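Long-range contacts in putative D-lactate dehydrogenase (Chlamydomonas reinhardtii, PDB 4ZGS), which probably reduces pyruvate to D-lactate with an NAD cofactor, as a D-isomer specific 2-hydroxyacid dehydrogenase of an algal fermentation pathway: residues S135-A140 against G190-R195; V144-A149 against M262-S267; V181-T186 against I234-C239; V204-I209 against M218-V223. All blocks are in the same frame, centred on the assembly; numbering follows the deposited sequence.

Interaction 1: S135-A140 against G190-R195; sequences SPESVA and GQQAAR
Gln-192 OE1, lying over the carboxylate of Glu-137, is gripped by two donors of Arg-195. Arg-195 NE reaches OE1 at 2.7 Å in a fairly straight bond that stays in the guanidinium plane, while Arg-195 NH1 adds a weak one. The glutamine amide and the Glu-137 carboxylate are stacked, their planes 27° apart. Glu-137 OE2 forms a salt bridge with Arg-177 of the second subunit, and Arg-195 NH2 bonds Ile-200 O of the same subunit. Beneath them, segments 136-140 and 190-195 cross at -60°; the second lies on helix 188-200, whose first turn holds Gly-190 of a likely Rossmann GxGxxG motif. Small residues let the backbones approach: Ala-140 CB meets Gln-192 CB at 3.5 Å and Ala-193 CB at 4.2 Å. Gln-192 CG, anti to its carbonyl carbon (chi1 -66°), packs on Pro-136 CB at 3.9 Å, and the bend at chi2 then carries the amide over Glu-137. Replacing Gln-192 by an alanine would probably leave Arg-195 NE without its acceptor and uncover Pro-136.

Interaction 2: V144-A149 against M262-S267; sequences VALIFA and MLINVS. With NAD (nicotinamide-adenine-dinucleotide), chain I.
Ile-264 and Ile-147 meet through their CG1 atoms, 3.5 Å apart, at the heart of a helix-on-sheet contact in the Rossmann-type NAD-binding domain. Helix 136-151 runs across one face of the parallel sheet, and its short segment lies 149° from the direction of strand 262-265, with the axes 9.0 Å apart. Alternate strand residues, Met-262 and Ile-264, present their side chains to the helix, and Val-266 just beyond the strand does the same. The branched Ile-147 serves two of them: CG1 and CD1 lie across Ile-264, while CG2, anti to the backbone N, meets Met-262 SD at 4.0 Å. Ile-264 bends at chi2 (-62°), which turns its CD1 back to Leu-146 CB at 4.1 Å. Farther along, the side chains of Leu-146 and Val-266 pass head-to-tail, CD1 touching CG1. All five side chains are buried and apolar, as suits a core between helix and sheet. Cut back to an alanine, Ile-147 would probably open a gap against Ile-264 and take away one of the surfaces that hold the Met-262 thioether. The sheet side then runs on into the cofactor pocket. There Ser-267 O takes a weak bond from the ribose hydroxyl O2D of NAD, and in an Asx turn Ser-267 N gives its hydrogen to Asn-265 OD1 at 3.1 Å, from above the carbonyl plane.

Interaction 3: V181-T186 against I234-C239; sequences VGVVGT and IVTLHC. With NAD (nicotinamide-adenine-dinucleotide), chain I.
Gly-185 packs against Cys-239 where no side chain would fit: a CB on it would sit 2.7 Å from Cys-239 N, and its phi of 93° also favours glycine. Just before it, Val-184 O ends the strand pairing by accepting His-238 N at 2.6 Å, with Cys-239 N also near that oxygen, 3.0 Å away. Behind this turn strands 181-184 and 234-237 run parallel and in register. Gly-182 straddles Val-235, its N bonding Ile-234 O and its O accepting Thr-236 N, and Val-184 N reaches Thr-236 O at 3.1 Å. On one face of the pair Val-181 lies beside Ile-234, and Val-183 CG2 meets the methyl CG2 of Thr-236 at 3.8 Å. That same methyl lies at the edge of the His-238 ring, whose NE2 makes a weak bond to Thr-236 OG1. The other face is lined by Val-184, Val-235 and Leu-237; Val-184 CB touches Leu-237 CD2 at 4.0 Å, and Val-184 CG1 reaches Cys-239 SG. Beta-branched valines, isoleucine and threonine suit these extended, buried backbones. Past the strand ends Cys-239 CB comes to 3.6 Å from adenine atom N3A of NAD. Two neighbouring parallel strands ending at the dinucleotide, the first with a glycine turn that fits the GxGxxG pattern, are characteristic of the Rossmann fold.

Interaction 4: V204-I209 against M218-V223; sequences VFAYDI and MGIPYV. With NAD (nicotinamide-adenine-dinucleotide), chain I.
The Tyr-222 ring carries Ala-206 CB over one face, a CH-pi contact 4.0 Å from the ring centroid and 17° off its normal, and Asp-208 N at its edge. Putting CG beside the backbone N (chi1 -78°) brings CE2 against Asp-208 CB. Alanine suits position 206 because its lone methyl can lie close over the tyrosine face. Tyr-207 offers an edge instead: Val-223 O lies in its plane, 3.3 Å from CD1. Phe-205 CD2 meets Pro-221 CG at 3.5 Å, the approach oblique to the ring. Val-223 CG1 is close by. A single backbone bridge joins the segments, Ala-206 N bonding Pro-221 O at 3.1 Å and Val-223 N bonding Ala-206 O. Asp-208, part of the observed NAD site, has OD2 3.3 Å from C1B of the adenosine ribose; its carboxylate is held by Lys-210 N and Thr-186 N. An acid just past the second strand of a Rossmann fold is consistent with a preference for NAD. Tyr-222 OH bonds Asn-212 N. Gly-219 closes helix 213-216 in a Schellman motif, after which 220-223 flanks strand 203-207, an edge strand of the sheet within this chain; Ile-220 packs on Ala-194 of helix 188-200, and Val-223 on helix 225-231.

All four contacts lie in the nucleotide-binding half, and interactions 2, 3 and 4 reach a six-stranded parallel sheet in which 203-207, 180-184, 234-237 and 261-265 are consecutive. Interactions 3 and 4, centres about 9 Å apart, are joined by backbone bonds between strands 180-184 and 203-207; interactions 2 and 3, about 10 Å apart, by bonds between 234-237 and 261-265. Helix 136-151 serves interactions 1 and 2 and touches the second subunit. Along the chain, interaction 4 falls between the segments of interaction 3, and both between those of interaction 2, while interaction 1 closes before interaction 4 opens. Interactions 2, 3 and 4 each touch NAD, so the pocket is built by distant parts of the sequence.

Interaction 1: S135-A140 against G190-R195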
# COMPACT_ATOMS: atom_id res chain seq x y z
N SER A 135 2.44 -10.46 -29.74
CA SER A 135 2.57 -11.89 -29.42
C SER A 135 1.41 -12.39 -28.60
O SER A 135 1.21 -11.97 -27.48
CB SER A 135 3.84 -12.18 -28.63
OG SER A 135 5.00 -11.68 -29.26
N PRO A 136 0.64 -13.33 -29.14
CA PRO A 136 -0.59 -13.82 -28.52
C PRO A 136 -0.28 -14.54 -27.20
O PRO A 136 -1.14 -14.64 -26.32
CB PRO A 136 -1.17 -14.78 -29.57
CG PRO A 136 0.02 -15.17 -30.41
CD PRO A 136 0.90 -13.96 -30.44
N GLU A 137 0.94 -15.05 -27.07
CA GLU A 137 1.39 -15.61 -25.80
C GLU A 137 1.39 -14.59 -24.68
O GLU A 137 1.03 -14.92 -23.55
CB GLU A 137 2.79 -16.21 -25.92
CG GLU A 137 2.83 -17.53 -26.58
CD GLU A 137 2.90 -17.41 -28.06
OE1 GLU A 137 2.78 -16.25 -28.55
OE2 GLU A 137 3.01 -18.48 -28.71
N SER A 138 1.84 -13.36 -24.98
CA SER A 138 1.93 -12.33 -23.94
C SER A 138 0.60 -12.11 -23.27
O SER A 138 0.51 -12.12 -22.04
CB SER A 138 2.44 -11.01 -24.50
OG SER A 138 3.84 -11.04 -24.69
N VAL A 139 -0.43 -11.93 -24.09
CA VAL A 139 -1.77 -11.61 -23.62
C VAL A 139 -2.37 -12.82 -22.91
O VAL A 139 -2.83 -12.72 -21.76
CB VAL A 139 -2.67 -11.12 -24.81
CG1 VAL A 139 -4.08 -10.83 -24.37
CG2 VAL A 139 -2.06 -9.89 -25.46
N ALA A 140 -2.28 -14.00 -23.54
CA ALA A 140 -2.83 -15.23 -22.94
C ALA A 140 -2.13 -15.53 -21.62
O ALA A 140 -2.77 -15.90 -20.68
CB ALA A 140 -2.69 -16.41 -23.88
N GLY A 190 -7.07 -16.43 -27.67
CA GLY A 190 -7.86 -17.48 -27.03
C GLY A 190 -7.24 -18.87 -27.25
O GLY A 190 -7.19 -19.70 -26.32
N GLN A 191 -6.72 -19.10 -28.46
CA GLN A 191 -6.02 -20.36 -28.75
C GLN A 191 -4.88 -20.59 -27.77
O GLN A 191 -4.69 -21.72 -27.29
CB GLN A 191 -5.50 -20.37 -30.20
CG GLN A 191 -4.80 -21.65 -30.62
CD GLN A 191 -4.25 -21.54 -32.04
OE1 GLN A 191 -4.87 -20.94 -32.91
NE2 GLN A 191 -3.06 -22.08 -32.25
N GLN A 192 -4.11 -19.53 -27.48
CA GLN A 192 -3.00 -19.67 -26.54
C GLN A 192 -3.54 -19.87 -25.12
O GLN A 192 -2.94 -20.60 -24.33
CB GLN A 192 -2.06 -18.47 -26.60
CG GLN A 192 -1.31 -18.33 -27.92
CD GLN A 192 -0.60 -19.63 -28.33
OE1 GLN A 192 -0.04 -20.33 -27.49
NE2 GLN A 192 -0.64 -19.96 -29.60
N ALA A 193 -4.67 -19.24 -24.80
CA ALA A 193 -5.17 -19.33 -23.44
C ALA A 193 -5.61 -20.76 -23.21
O ALA A 193 -5.30 -21.37 -22.19
CB ALA A 193 -6.32 -18.33 -23.19
N ALA A 194 -6.30 -21.29 -24.20
CA ALA A 194 -6.70 -22.71 -24.21
C ALA A 194 -5.49 -23.65 -24.12
O ALA A 194 -5.50 -24.58 -23.31
CB ALA A 194 -7.49 -23.01 -25.43
N ARG A 195 -4.44 -23.41 -24.91
CA ARG A 195 -3.24 -24.24 -24.86
C ARG A 195 -2.63 -24.24 -23.46
O ARG A 195 -2.38 -25.30 -22.89
CB ARG A 195 -2.18 -23.78 -25.87
CG ARG A 195 -0.89 -24.61 -25.79
CD ARG A 195 0.26 -24.07 -26.66
NE ARG A 195 0.64 -22.70 -26.30
CZ ARG A 195 1.37 -22.38 -25.22
NH1 ARG A 195 1.67 -21.11 -24.96
NH2 ARG A 195 1.77 -23.33 -24.39

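Interaction 2: V144-A149 against M262-S267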
# COMPACT_ATOMS: atom_id res chain seq x y z
N VAL A 144 -3.78 -15.75 -17.59
CA VAL A 144 -3.45 -16.92 -16.78
C VAL A 144 -2.78 -16.40 -15.50
O VAL A 144 -2.94 -16.96 -14.42
CB VAL A 144 -2.54 -17.93 -17.55
CG1 VAL A 144 -2.20 -19.11 -16.68
CG2 VAL A 144 -3.27 -18.43 -18.77
N ALA A 145 -2.01 -15.33 -15.65
CA ALA A 145 -1.36 -14.68 -14.52
C ALA A 145 -2.40 -14.20 -13.49
O ALA A 145 -2.28 -14.45 -12.31
CB ALA A 145 -0.52 -13.52 -15.02
N LEU A 146 -3.44 -13.54 -13.99
CA LEU A 146 -4.50 -13.03 -13.15
C LEU A 146 -5.14 -14.18 -12.43
O LEU A 146 -5.51 -14.08 -11.26
CB LEU A 146 -5.54 -12.26 -13.97
CG LEU A 146 -5.05 -10.98 -14.65
CD1 LEU A 146 -6.20 -10.23 -15.31
CD2 LEU A 146 -4.30 -10.09 -13.70
N ILE A 147 -5.33 -15.29 -13.15
CA ILE A 147 -6.01 -16.43 -12.55
C ILE A 147 -5.19 -16.94 -11.35
O ILE A 147 -5.70 -17.09 -10.23
CB ILE A 147 -6.27 -17.53 -13.58
CG1 ILE A 147 -7.43 -17.09 -14.47
CG2 ILE A 147 -6.69 -18.85 -12.87
CD1 ILE A 147 -7.57 -17.90 -15.75
N PHE A 148 -3.89 -17.11 -11.56
CA PHE A 148 -3.08 -17.61 -10.47
C PHE A 148 -3.08 -16.67 -9.27
O PHE A 148 -3.23 -17.13 -8.15
CB PHE A 148 -1.66 -17.88 -10.95
CG PHE A 148 -1.45 -19.32 -11.39
CD1 PHE A 148 -1.27 -20.32 -10.45
CD2 PHE A 148 -1.46 -19.66 -12.73
CE1 PHE A 148 -1.07 -21.62 -10.85
CE2 PHE A 148 -1.28 -20.95 -13.12
CZ PHE A 148 -1.09 -21.93 -12.18
N ALA A 149 -2.94 -15.36 -9.51
CA ALA A 149 -2.82 -14.39 -8.46
C ALA A 149 -4.09 -14.41 -7.62
O ALA A 149 -4.02 -14.47 -6.40
CB ALA A 149 -2.54 -12.97 -9.05
N MET A 262 -14.93 -17.47 -11.37
CA MET A 262 -13.89 -16.46 -11.59
C MET A 262 -13.98 -15.99 -13.02
O MET A 262 -13.86 -16.80 -13.95
CB MET A 262 -12.49 -17.04 -11.31
CG MET A 262 -11.32 -16.15 -11.73
SD MET A 262 -9.76 -16.88 -11.13
CE MET A 262 -10.12 -17.09 -9.39
N LEU A 263 -14.17 -14.69 -13.23
CA LEU A 263 -14.28 -14.12 -14.58
C LEU A 263 -13.01 -13.35 -14.89
O LEU A 263 -12.58 -12.56 -14.09
CB LEU A 263 -15.49 -13.21 -14.69
CG LEU A 263 -15.66 -12.40 -15.96
CD1 LEU A 263 -15.68 -13.36 -17.13
CD2 LEU A 263 -16.97 -11.64 -15.87
N ILE A 264 -12.41 -13.62 -16.04
CA ILE A 264 -11.18 -12.95 -16.46
C ILE A 264 -11.39 -12.24 -17.77
O ILE A 264 -11.81 -12.85 -18.74
CB ILE A 264 -10.03 -13.91 -16.64
CG1 ILE A 264 -9.78 -14.64 -15.33
CG2 ILE A 264 -8.80 -13.15 -17.08
CD1 ILE A 264 -9.40 -13.75 -14.21
N ASN A 265 -11.12 -10.95 -17.79
CA ASN A 265 -11.25 -10.25 -19.05
C ASN A 265 -10.03 -9.39 -19.37
O ASN A 265 -9.80 -8.36 -18.74
CB ASN A 265 -12.51 -9.41 -19.00
CG ASN A 265 -12.79 -8.74 -20.29
OD1 ASN A 265 -12.27 -9.13 -21.33
ND2 ASN A 265 -13.59 -7.68 -20.23
N VAL A 266 -9.23 -9.86 -20.33
CA VAL A 266 -8.11 -9.12 -20.90
C VAL A 266 -8.39 -8.65 -22.33
O VAL A 266 -7.47 -8.21 -23.00
CB VAL A 266 -6.79 -9.93 -20.88
CG1 VAL A 266 -6.46 -10.31 -19.44
CG2 VAL A 266 -6.90 -11.18 -21.76
N SER A 267 -9.61 -8.82 -22.84
CA SER A 267 -9.85 -8.37 -24.23
C SER A 267 -10.38 -6.95 -24.33
O SER A 267 -9.61 -6.04 -24.62
CB SER A 267 -10.85 -9.28 -24.97
OG SER A 267 -10.51 -10.65 -24.89
PA NAD I . -8.41 -13.02 -33.29
O1A NAD I . -9.09 -12.62 -34.54
O2A NAD I . -7.55 -14.11 -33.81
O5B NAD I . -9.44 -13.53 -32.17
C5B NAD I . -10.82 -13.18 -32.20
C4B NAD I . -11.68 -14.40 -32.35
O4B NAD I . -13.04 -14.17 -31.75
C3B NAD I . -11.89 -14.75 -33.77
O3B NAD I . -11.56 -16.15 -34.03
C2B NAD I . -13.31 -14.55 -34.05
O2B NAD I . -13.77 -15.53 -35.02
C1B NAD I . -13.99 -14.74 -32.75
N9A NAD I . -15.28 -14.18 -32.69
C8A NAD I . -15.87 -13.26 -33.61
N7A NAD I . -17.18 -12.95 -33.21
C5A NAD I . -17.41 -13.67 -32.05
C6A NAD I . -18.50 -13.82 -31.14
N6A NAD I . -19.72 -13.12 -31.33
N1A NAD I . -18.36 -14.58 -30.15
C2A NAD I . -17.37 -15.24 -29.86
N3A NAD I . -16.30 -15.23 -30.56
C4A NAD I . -16.21 -14.45 -31.73
O3 NAD I . -7.50 -11.83 -32.71
PN NAD I . -6.59 -11.94 -31.39
O1N NAD I . -5.14 -11.80 -31.70
O2N NAD I . -6.66 -13.30 -30.81
O5D NAD I . -7.07 -10.86 -30.32
C5D NAD I . -7.23 -9.48 -30.65
C4D NAD I . -7.80 -8.85 -29.44
O4D NAD I . -6.76 -8.70 -28.39
C3D NAD I . -8.29 -7.48 -29.67
O3D NAD I . -9.60 -7.49 -30.30
C2D NAD I . -8.37 -6.95 -28.31
O2D NAD I . -9.65 -7.32 -27.74
C1D NAD I . -7.27 -7.60 -27.54
N1N NAD I . -6.26 -6.67 -27.24
C2N NAD I . -5.74 -6.59 -25.92
C3N NAD I . -4.75 -5.66 -25.61
C7N NAD I . -4.20 -5.57 -24.19
O7N NAD I . -4.93 -5.78 -23.23
N7N NAD I . -2.84 -5.23 -23.96
C4N NAD I . -4.26 -4.80 -26.61
C5N NAD I . -4.77 -4.87 -27.92
C6N NAD I . -5.76 -5.80 -28.23

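Interaction 3: V181-T186 against I234-C239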
# COMPACT_ATOMS: atom_id res chain seq x y z
N VAL A 181 -12.68 -24.77 -17.19
CA VAL A 181 -12.33 -23.48 -17.75
C VAL A 181 -12.98 -23.23 -19.11
O VAL A 181 -12.69 -23.95 -20.06
CB VAL A 181 -10.84 -23.40 -17.95
CG1 VAL A 181 -10.45 -22.15 -18.78
CG2 VAL A 181 -10.15 -23.51 -16.61
N GLY A 182 -13.92 -22.29 -19.18
CA GLY A 182 -14.43 -21.78 -20.44
C GLY A 182 -13.53 -20.75 -21.10
O GLY A 182 -13.29 -19.69 -20.53
N VAL A 183 -13.10 -21.01 -22.32
CA VAL A 183 -12.44 -19.96 -23.11
C VAL A 183 -13.42 -19.44 -24.11
O VAL A 183 -13.95 -20.21 -24.91
CB VAL A 183 -11.21 -20.44 -23.84
CG1 VAL A 183 -10.68 -19.35 -24.70
CG2 VAL A 183 -10.16 -20.92 -22.86
N VAL A 184 -13.73 -18.14 -24.00
CA VAL A 184 -14.67 -17.49 -24.91
C VAL A 184 -13.92 -16.67 -25.98
O VAL A 184 -13.37 -15.59 -25.72
CB VAL A 184 -15.68 -16.60 -24.16
CG1 VAL A 184 -16.65 -15.99 -25.14
CG2 VAL A 184 -16.44 -17.39 -23.11
N GLY A 185 -13.94 -17.23 -27.18
CA GLY A 185 -13.23 -16.77 -28.36
C GLY A 185 -11.90 -17.51 -28.42
O GLY A 185 -11.10 -17.53 -27.45
N THR A 186 -11.69 -18.10 -29.60
CA THR A 186 -10.57 -19.01 -29.88
C THR A 186 -9.57 -18.50 -30.94
O THR A 186 -8.92 -19.29 -31.64
CB THR A 186 -11.08 -20.40 -30.22
OG1 THR A 186 -11.99 -20.35 -31.33
CG2 THR A 186 -11.77 -20.94 -28.98
N ILE A 234 -14.11 -21.13 -14.15
CA ILE A 234 -13.36 -20.04 -14.71
C ILE A 234 -13.77 -19.75 -16.14
O ILE A 234 -13.83 -20.67 -16.98
CB ILE A 234 -11.86 -20.33 -14.72
CG1 ILE A 234 -11.39 -20.75 -13.33
CG2 ILE A 234 -11.12 -19.12 -15.20
CD1 ILE A 234 -9.96 -21.23 -13.31
N VAL A 235 -14.06 -18.48 -16.40
CA VAL A 235 -14.37 -17.97 -17.71
C VAL A 235 -13.39 -16.88 -18.08
O VAL A 235 -13.17 -15.94 -17.31
CB VAL A 235 -15.78 -17.42 -17.78
CG1 VAL A 235 -16.02 -16.76 -19.10
CG2 VAL A 235 -16.78 -18.55 -17.57
N THR A 236 -12.77 -17.01 -19.25
CA THR A 236 -11.81 -16.01 -19.72
C THR A 236 -12.20 -15.49 -21.09
O THR A 236 -12.34 -16.26 -22.04
CB THR A 236 -10.39 -16.57 -19.75
OG1 THR A 236 -9.53 -15.59 -20.34
CG2 THR A 236 -10.31 -17.83 -20.61
N LEU A 237 -12.41 -14.19 -21.20
CA LEU A 237 -12.93 -13.61 -22.42
C LEU A 237 -11.81 -13.25 -23.37
O LEU A 237 -10.91 -12.51 -22.99
CB LEU A 237 -13.76 -12.37 -22.11
CG LEU A 237 -14.83 -12.52 -21.03
CD1 LEU A 237 -15.64 -11.20 -20.86
CD2 LEU A 237 -15.72 -13.71 -21.38
N HIS A 238 -11.77 -13.89 -24.53
CA HIS A 238 -10.86 -13.44 -25.59
C HIS A 238 -11.48 -12.96 -26.92
O HIS A 238 -10.75 -12.62 -27.85
CB HIS A 238 -9.84 -14.53 -25.79
CG HIS A 238 -9.05 -14.78 -24.55
ND1 HIS A 238 -7.96 -14.02 -24.19
CD2 HIS A 238 -9.28 -15.62 -23.51
CE1 HIS A 238 -7.50 -14.43 -23.02
NE2 HIS A 238 -8.28 -15.40 -22.58
N CYS A 239 -12.80 -12.92 -27.03
CA CYS A 239 -13.41 -12.49 -28.29
C CYS A 239 -13.23 -10.99 -28.51
O CYS A 239 -13.05 -10.21 -27.56
CB CYS A 239 -14.91 -12.84 -28.32
SG CYS A 239 -15.87 -12.34 -26.84
PA NAD I . -8.41 -13.02 -33.29
O1A NAD I . -9.09 -12.62 -34.54
O2A NAD I . -7.55 -14.11 -33.81
O5B NAD I . -9.44 -13.53 -32.17
C5B NAD I . -10.82 -13.18 -32.20
C4B NAD I . -11.68 -14.40 -32.35
O4B NAD I . -13.04 -14.17 -31.75
C3B NAD I . -11.89 -14.75 -33.77
O3B NAD I . -11.56 -16.15 -34.03
C2B NAD I . -13.31 -14.55 -34.05
O2B NAD I . -13.77 -15.53 -35.02
C1B NAD I . -13.99 -14.74 -32.75
N9A NAD I . -15.28 -14.18 -32.69
C8A NAD I . -15.87 -13.26 -33.61
N7A NAD I . -17.18 -12.95 -33.21
C5A NAD I . -17.41 -13.67 -32.05
C6A NAD I . -18.50 -13.82 -31.14
N6A NAD I . -19.72 -13.12 -31.33
N1A NAD I . -18.36 -14.58 -30.15
C2A NAD I . -17.37 -15.24 -29.86
N3A NAD I . -16.30 -15.23 -30.56
C4A NAD I . -16.21 -14.45 -31.73
O3 NAD I . -7.50 -11.83 -32.71
PN NAD I . -6.59 -11.94 -31.39
O1N NAD I . -5.14 -11.80 -31.70
O2N NAD I . -6.66 -13.30 -30.81
O5D NAD I . -7.07 -10.86 -30.32
C5D NAD I . -7.23 -9.48 -30.65
C4D NAD I . -7.80 -8.85 -29.44
O4D NAD I . -6.76 -8.70 -28.39
C3D NAD I . -8.29 -7.48 -29.67
O3D NAD I . -9.60 -7.49 -30.30
C2D NAD I . -8.37 -6.95 -28.31
O2D NAD I . -9.65 -7.32 -27.74
C1D NAD I . -7.27 -7.60 -27.54
N1N NAD I . -6.26 -6.67 -27.24
C2N NAD I . -5.74 -6.59 -25.92
C3N NAD I . -4.75 -5.66 -25.61
C7N NAD I . -4.20 -5.57 -24.19
O7N NAD I . -4.93 -5.78 -23.23
N7N NAD I . -2.84 -5.23 -23.96
C4N NAD I . -4.26 -4.80 -26.61
C5N NAD I . -4.77 -4.87 -27.92
C6N NAD I . -5.76 -5.80 -28.23

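Interaction 4: V204-I209 against M218-V223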
# COMPACT_ATOMS: atom_id res chain seq x y z
N VAL A 204 -10.61 -27.87 -20.17
CA VAL A 204 -10.88 -26.66 -20.89
C VAL A 204 -12.03 -26.87 -21.86
O VAL A 204 -12.12 -27.89 -22.53
CB VAL A 204 -9.64 -26.17 -21.63
CG1 VAL A 204 -9.90 -24.81 -22.29
CG2 VAL A 204 -8.47 -26.09 -20.66
N PHE A 205 -12.93 -25.90 -21.90
CA PHE A 205 -14.03 -25.93 -22.85
C PHE A 205 -13.96 -24.62 -23.59
O PHE A 205 -13.37 -23.67 -23.09
CB PHE A 205 -15.38 -26.17 -22.17
CG PHE A 205 -15.51 -27.55 -21.57
CD1 PHE A 205 -14.89 -27.86 -20.37
CD2 PHE A 205 -16.22 -28.54 -22.23
CE1 PHE A 205 -14.98 -29.11 -19.84
CE2 PHE A 205 -16.33 -29.81 -21.69
CZ PHE A 205 -15.71 -30.10 -20.50
N ALA A 206 -14.47 -24.58 -24.80
CA ALA A 206 -14.35 -23.39 -25.62
C ALA A 206 -15.65 -23.07 -26.28
O ALA A 206 -16.45 -23.97 -26.59
CB ALA A 206 -13.27 -23.57 -26.67
N TYR A 207 -15.84 -21.78 -26.54
CA TYR A 207 -16.93 -21.31 -27.35
C TYR A 207 -16.40 -20.35 -28.39
O TYR A 207 -15.63 -19.44 -28.08
CB TYR A 207 -17.99 -20.60 -26.52
CG TYR A 207 -18.99 -19.87 -27.39
CD1 TYR A 207 -20.05 -20.54 -27.95
CD2 TYR A 207 -18.80 -18.54 -27.71
CE1 TYR A 207 -20.96 -19.88 -28.77
CE2 TYR A 207 -19.70 -17.87 -28.53
CZ TYR A 207 -20.78 -18.54 -29.05
OH TYR A 207 -21.68 -17.90 -29.87
N ASP A 208 -16.86 -20.50 -29.62
CA ASP A 208 -16.59 -19.51 -30.64
C ASP A 208 -17.63 -19.65 -31.70
O ASP A 208 -18.21 -20.72 -31.86
CB ASP A 208 -15.21 -19.67 -31.24
CG ASP A 208 -14.79 -18.44 -32.02
OD1 ASP A 208 -15.51 -18.04 -32.97
OD2 ASP A 208 -13.74 -17.84 -31.67
N ILE A 209 -17.81 -18.59 -32.47
CA ILE A 209 -18.79 -18.65 -33.51
C ILE A 209 -18.21 -19.61 -34.55
O ILE A 209 -18.93 -20.44 -35.12
CB ILE A 209 -19.11 -17.24 -34.06
CG1 ILE A 209 -20.52 -17.19 -34.64
CG2 ILE A 209 -18.05 -16.79 -35.06
CD1 ILE A 209 -21.56 -17.83 -33.75
N MET A 218 -6.11 -29.94 -29.90
CA MET A 218 -5.63 -29.97 -28.52
C MET A 218 -6.59 -30.82 -27.71
O MET A 218 -6.41 -31.02 -26.51
CB MET A 218 -5.56 -28.58 -27.89
CG MET A 218 -4.56 -27.59 -28.46
SD MET A 218 -4.63 -26.03 -27.52
CE MET A 218 -4.85 -24.78 -28.80
N GLY A 219 -7.63 -31.28 -28.38
CA GLY A 219 -8.65 -32.07 -27.73
C GLY A 219 -9.54 -31.28 -26.80
O GLY A 219 -9.96 -31.80 -25.77
N ILE A 220 -9.79 -30.01 -27.15
CA ILE A 220 -10.70 -29.17 -26.39
C ILE A 220 -12.05 -29.04 -27.08
O ILE A 220 -12.13 -28.50 -28.17
CB ILE A 220 -10.12 -27.80 -26.16
CG1 ILE A 220 -8.89 -27.89 -25.26
CG2 ILE A 220 -11.20 -26.86 -25.59
CD1 ILE A 220 -8.08 -26.62 -25.19
N PRO A 221 -13.13 -29.50 -26.43
CA PRO A 221 -14.48 -29.47 -27.03
C PRO A 221 -15.10 -28.08 -27.16
O PRO A 221 -14.93 -27.22 -26.29
CB PRO A 221 -15.30 -30.34 -26.07
CG PRO A 221 -14.58 -30.29 -24.79
CD PRO A 221 -13.12 -30.12 -25.09
N TYR A 222 -15.82 -27.85 -28.25
CA TYR A 222 -16.67 -26.67 -28.42
C TYR A 222 -18.12 -26.88 -27.96
O TYR A 222 -18.75 -27.87 -28.31
CB TYR A 222 -16.62 -26.21 -29.88
CG TYR A 222 -15.35 -25.46 -30.16
CD1 TYR A 222 -14.16 -26.15 -30.39
CD2 TYR A 222 -15.32 -24.06 -30.16
CE1 TYR A 222 -12.97 -25.46 -30.63
CE2 TYR A 222 -14.15 -23.38 -30.40
CZ TYR A 222 -12.98 -24.07 -30.63
OH TYR A 222 -11.83 -23.37 -30.87
N VAL A 223 -18.61 -25.97 -27.13
CA VAL A 223 -19.96 -26.06 -26.62
C VAL A 223 -20.65 -24.73 -26.85
O VAL A 223 -20.03 -23.81 -27.39
CB VAL A 223 -19.99 -26.39 -25.12
CG1 VAL A 223 -19.25 -27.71 -24.86
CG2 VAL A 223 -19.39 -25.24 -24.31
PA NAD I . -8.41 -13.02 -33.29
O1A NAD I . -9.09 -12.62 -34.54
O2A NAD I . -7.55 -14.11 -33.81
O5B NAD I . -9.44 -13.53 -32.17
C5B NAD I . -10.82 -13.18 -32.20
C4B NAD I . -11.68 -14.40 -32.35
O4B NAD I . -13.04 -14.17 -31.75
C3B NAD I . -11.89 -14.75 -33.77
O3B NAD I . -11.56 -16.15 -34.03
C2B NAD I . -13.31 -14.55 -34.05
O2B NAD I . -13.77 -15.53 -35.02
C1B NAD I . -13.99 -14.74 -32.75
N9A NAD I . -15.28 -14.18 -32.69
C8A NAD I . -15.87 -13.26 -33.61
N7A NAD I . -17.18 -12.95 -33.21
C5A NAD I . -17.41 -13.67 -32.05
C6A NAD I . -18.50 -13.82 -31.14
N6A NAD I . -19.72 -13.12 -31.33
N1A NAD I . -18.36 -14.58 -30.15
C2A NAD I . -17.37 -15.24 -29.86
N3A NAD I . -16.30 -15.23 -30.56
C4A NAD I . -16.21 -14.45 -31.73
O3 NAD I . -7.50 -11.83 -32.71
PN NAD I . -6.59 -11.94 -31.39
O1N NAD I . -5.14 -11.80 -31.70
O2N NAD I . -6.66 -13.30 -30.81
O5D NAD I . -7.07 -10.86 -30.32
C5D NAD I . -7.23 -9.48 -30.65
C4D NAD I . -7.80 -8.85 -29.44
O4D NAD I . -6.76 -8.70 -28.39
C3D NAD I . -8.29 -7.48 -29.67
O3D NAD I . -9.60 -7.49 -30.30
C2D NAD I . -8.37 -6.95 -28.31
O2D NAD I . -9.65 -7.32 -27.74
C1D NAD I . -7.27 -7.60 -27.54
N1N NAD I . -6.26 -6.67 -27.24
C2N NAD I . -5.74 -6.59 -25.92
C3N NAD I . -4.75 -5.66 -25.61
C7N NAD I . -4.20 -5.57 -24.19
O7N NAD I . -4.93 -5.78 -23.23
N7N NAD I . -2.84 -5.23 -23.96
C4N NAD I . -4.26 -4.80 -26.61
C5N NAD I . -4.77 -4.87 -27.92
C6N NAD I . -5.76 -5.80 -28.23